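Local structure of thioredoxin (TrxA-1) (Sulfolobus solfataricus, 3TCO) at residues Asp4-Leu9 with Lys45-Tyr50. The protein probably acts as a protein-disulfide reductase, a thioredoxin-fold electron carrier whose redox-active cysteine pair is seen joined as a disulfide. Residues are numbered along the deposited sequence; the frame is centred on the assembly and turned at random.
Sequences DVTLVL and KVAEKY. With EDO (1,2-ethanediol), chain D.
At the edge of the thioredoxin fold, Val5 and Thr6, in the lead-in to the outermost strand 7-8, pack on Ala47 and Glu48 in the last turn of helix 34-49. Val5 does most of the touching, and its two methyls part company. CG2 rests against the helix backbone, 3.4 Å from Ala47 O, and also meets Ala47 CB at 3.8 Å. CG1, anti to the carbonyl carbon of Val5, lies 3.4 Å from Glu48 OE1. The Glu48 chain leaves the helix with CG anti to the backbone N (chi1 174°) and then bends at chi2, bringing OE1 over to the valine; the two side chains cross at about a right angle. Ala47 CB is shared, for Thr6 CG2 approaches it to 3.9 Å.

An Asx turn shapes the chain just before the strand. Asp4 OD1 takes two bonds from Thr6: the backbone N at 2.9 Å comes from above the carboxylate plane, while OG1 donates at 2.6 Å to the syn lone pair of OD1. A valine in place of Thr6, lacking the hydroxyl, would probably leave the Asx turn held by the backbone N-H alone and Arg58 NE without this partner. On the other side of the peptide, Val5 O accepts a hydrogen bond from a 1,2-ethanediol, probably a crystallisation additive.

Thr6 OG1 also bonds to Arg58 NE; Leu7 and Leu9 then pair through their backbones with the parallel strand 55-60. Ala47 packs in turn on Phe56 of strand 55-60, while Val46 reaches helix 97-107, so helix 34-49 bridges the sheet edge and the C-terminal helix.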
ATOM      1  N   ASP A   4       1.057  14.250  -4.922  1.00 27.40           N
ATOM      2  CA  ASP A   4       0.983  12.793  -4.833  1.00 24.96           C
ATOM      3  C   ASP A   4       2.372  12.169  -4.806  1.00 23.78           C
ATOM      4  O   ASP A   4       3.100  12.201  -5.800  1.00 24.87           O
ATOM      5  CB  ASP A   4       0.198  12.235  -6.028  1.00 24.88           C
ATOM      6  CG  ASP A   4      -0.047  10.744  -5.916  1.00 23.70           C
ATOM      7  OD1 ASP A   4       0.415  10.150  -4.925  1.00 22.26           O
ATOM      8  OD2 ASP A   4      -0.704  10.167  -6.812  1.00 26.72           O
ATOM      9  N   VAL A   5       2.740  11.601  -3.665  1.00 22.38           N
ATOM     10  CA  VAL A   5       4.043  10.978  -3.520  1.00 20.26           C
ATOM     11  C   VAL A   5       3.957   9.459  -3.503  1.00 18.49           C
ATOM     12  O   VAL A   5       4.940   8.780  -3.188  1.00 19.04           O
ATOM     13  CB  VAL A   5       4.746  11.470  -2.244  1.00 19.66           C
ATOM     14  CG1 VAL A   5       4.937  12.980  -2.325  1.00 19.13           C
ATOM     15  CG2 VAL A   5       3.913  11.098  -1.004  1.00 20.69           C
ATOM     16  N   THR A   6       2.788   8.924  -3.843  1.00 17.08           N
ATOM     17  CA  THR A   6       2.611   7.479  -3.894  1.00 16.92           C
ATOM     18  C   THR A   6       3.307   6.970  -5.145  1.00 16.55           C
ATOM     19  O   THR A   6       3.530   7.719  -6.096  1.00 15.49           O
ATOM     20  CB  THR A   6       1.128   7.071  -3.925  1.00 17.99           C
ATOM     21  OG1 THR A   6       0.507   7.569  -5.120  1.00 18.09           O
ATOM     22  CG2 THR A   6       0.420   7.625  -2.698  1.00 18.08           C
ATOM     23  N   LEU A   7       3.636   5.684  -5.138  1.00 15.83           N
ATOM     24  CA  LEU A   7       4.369   5.065  -6.234  1.00 13.23           C
ATOM     25  C   LEU A   7       3.650   3.890  -6.866  1.00 14.25           C
ATOM     26  O   LEU A   7       3.254   2.948  -6.175  1.00 11.75           O
ATOM     27  CB  LEU A   7       5.733   4.578  -5.713  1.00 14.16           C
ATOM     28  CG  LEU A   7       6.568   3.655  -6.616  1.00 14.70           C
ATOM     29  CD1 LEU A   7       7.146   4.448  -7.762  1.00 13.87           C
ATOM     30  CD2 LEU A   7       7.689   3.020  -5.807  1.00 14.88           C
ATOM     31  N   VAL A   8       3.507   3.934  -8.185  1.00 12.76           N
ATOM     32  CA  VAL A   8       2.882   2.834  -8.905  1.00 14.19           C
ATOM     33  C   VAL A   8       3.813   1.608  -8.887  1.00 13.15           C
ATOM     34  O   VAL A   8       5.001   1.697  -9.206  1.00 16.53           O
ATOM     35  CB  VAL A   8       2.606   3.218 -10.380  1.00 15.99           C
ATOM     36  CG1 VAL A   8       2.099   1.999 -11.145  1.00 18.07           C
ATOM     37  CG2 VAL A   8       1.570   4.352 -10.449  1.00 18.19           C
ATOM     38  N   LEU A   9       3.267   0.465  -8.508  1.00 14.16           N
ATOM     39  CA  LEU A   9       4.033  -0.767  -8.464  1.00 13.73           C
ATOM     40  C   LEU A   9       3.475  -1.779  -9.445  1.00 15.70           C
ATOM     41  O   LEU A   9       2.253  -1.875  -9.608  1.00 15.87           O
ATOM     42  CB  LEU A   9       3.963  -1.390  -7.070  1.00 13.54           C
ATOM     43  CG  LEU A   9       4.644  -0.645  -5.915  1.00 13.21           C
ATOM     44  CD1 LEU A   9       4.333  -1.305  -4.569  1.00 12.31           C
ATOM     45  CD2 LEU A   9       6.133  -0.618  -6.187  1.00 11.56           C
ATOM     46  N   LYS A  45      -2.802  11.308   1.644  1.00 16.56           N
ATOM     47  CA  LYS A  45      -2.524  12.281   2.696  1.00 19.22           C
ATOM     48  C   LYS A  45      -1.462  11.767   3.674  1.00 17.84           C
ATOM     49  O   LYS A  45      -0.531  12.495   4.041  1.00 18.49           O
ATOM     50  CB  LYS A  45      -3.817  12.607   3.454  1.00 21.38           C
ATOM     51  CG  LYS A  45      -3.612  13.586   4.599  1.00 27.43           C
ATOM     52  CD  LYS A  45      -4.937  14.156   5.073  1.00 30.42           C
ATOM     53  CE  LYS A  45      -4.717  15.303   6.060  1.00 32.42           C
ATOM     54  NZ  LYS A  45      -5.957  16.111   6.255  1.00 33.72           N
ATOM     55  N   VAL A  46      -1.591  10.516   4.104  1.00 15.73           N
ATOM     56  CA  VAL A  46      -0.613   9.954   5.021  1.00 16.12           C
ATOM     57  C   VAL A  46       0.734   9.775   4.319  1.00 16.00           C
ATOM     58  O   VAL A  46       1.788  10.028   4.913  1.00 15.06           O
ATOM     59  CB  VAL A  46      -1.107   8.616   5.620  1.00 16.16           C
ATOM     60  CG1 VAL A  46      -0.031   8.003   6.537  1.00 15.10           C
ATOM     61  CG2 VAL A  46      -2.384   8.877   6.442  1.00 17.56           C
ATOM     62  N   ALA A  47       0.705   9.373   3.052  1.00 14.99           N
ATOM     63  CA  ALA A  47       1.946   9.194   2.302  1.00 15.16           C
ATOM     64  C   ALA A  47       2.713  10.522   2.245  1.00 15.39           C
ATOM     65  O   ALA A  47       3.947  10.545   2.310  1.00 14.36           O
ATOM     66  CB  ALA A  47       1.655   8.696   0.884  1.00 15.60           C
ATOM     67  N   GLU A  48       1.977  11.623   2.118  1.00 15.97           N
ATOM     68  CA  GLU A  48       2.595  12.943   2.071  1.00 18.39           C
ATOM     69  C   GLU A  48       3.204  13.268   3.443  1.00 18.50           C
ATOM     70  O   GLU A  48       4.309  13.810   3.534  1.00 19.13           O
ATOM     71  CB  GLU A  48       1.538  13.986   1.691  1.00 20.60           C
ATOM     72  CG  GLU A  48       2.004  15.434   1.731  1.00 24.16           C
ATOM     73  CD  GLU A  48       3.200  15.719   0.838  1.00 28.25           C
ATOM     74  OE1 GLU A  48       3.351  15.070  -0.218  1.00 29.36           O
ATOM     75  OE2 GLU A  48       3.988  16.618   1.190  1.00 32.29           O
ATOM     76  N   LYS A  49       2.492  12.935   4.514  1.00 18.33           N
ATOM     77  CA  LYS A  49       3.006  13.203   5.854  1.00 18.43           C
ATOM     78  C   LYS A  49       4.339  12.507   6.082  1.00 19.08           C
ATOM     79  O   LYS A  49       5.206  13.035   6.791  1.00 18.80           O
ATOM     80  CB  LYS A  49       2.025  12.734   6.928  1.00 22.13           C
ATOM     81  CG  LYS A  49       0.721  13.517   7.011  1.00 25.14           C
ATOM     82  CD  LYS A  49      -0.043  13.139   8.284  1.00 28.08           C
ATOM     83  CE  LYS A  49      -1.346  13.917   8.401  1.00 30.29           C
ATOM     84  NZ  LYS A  49      -2.041  13.653   9.704  1.00 32.03           N
ATOM     85  N   TYR A  50       4.507  11.318   5.501  1.00 16.48           N
ATOM     86  CA  TYR A  50       5.748  10.564   5.658  1.00 15.49           C
ATOM     87  C   TYR A  50       6.606  10.583   4.398  1.00 16.14           C
ATOM     88  O   TYR A  50       7.351   9.642   4.119  1.00 15.20           O
ATOM     89  CB  TYR A  50       5.449   9.114   6.054  1.00 14.95           C
ATOM     90  CG  TYR A  50       4.875   8.992   7.443  1.00 15.08           C
ATOM     91  CD1 TYR A  50       3.498   8.990   7.656  1.00 17.11           C
ATOM     92  CD2 TYR A  50       5.714   8.924   8.559  1.00 17.43           C
ATOM     93  CE1 TYR A  50       2.966   8.925   8.947  1.00 16.60           C
ATOM     94  CE2 TYR A  50       5.188   8.863   9.854  1.00 18.57           C
ATOM     95  CZ  TYR A  50       3.813   8.866  10.034  1.00 19.96           C
ATOM     96  OH  TYR A  50       3.275   8.826  11.304  1.00 23.73           O
TER
HETATM   97  C1  EDO D 500       8.767   7.468  -2.816  1.00 16.49           C
HETATM   98  O1  EDO D 500       9.762   8.273  -2.179  1.00 19.52           O
HETATM   99  C2  EDO D 500       8.129   8.262  -3.959  1.00 15.79           C
HETATM  100  O2  EDO D 500       7.561   9.471  -3.447  1.00 13.80           O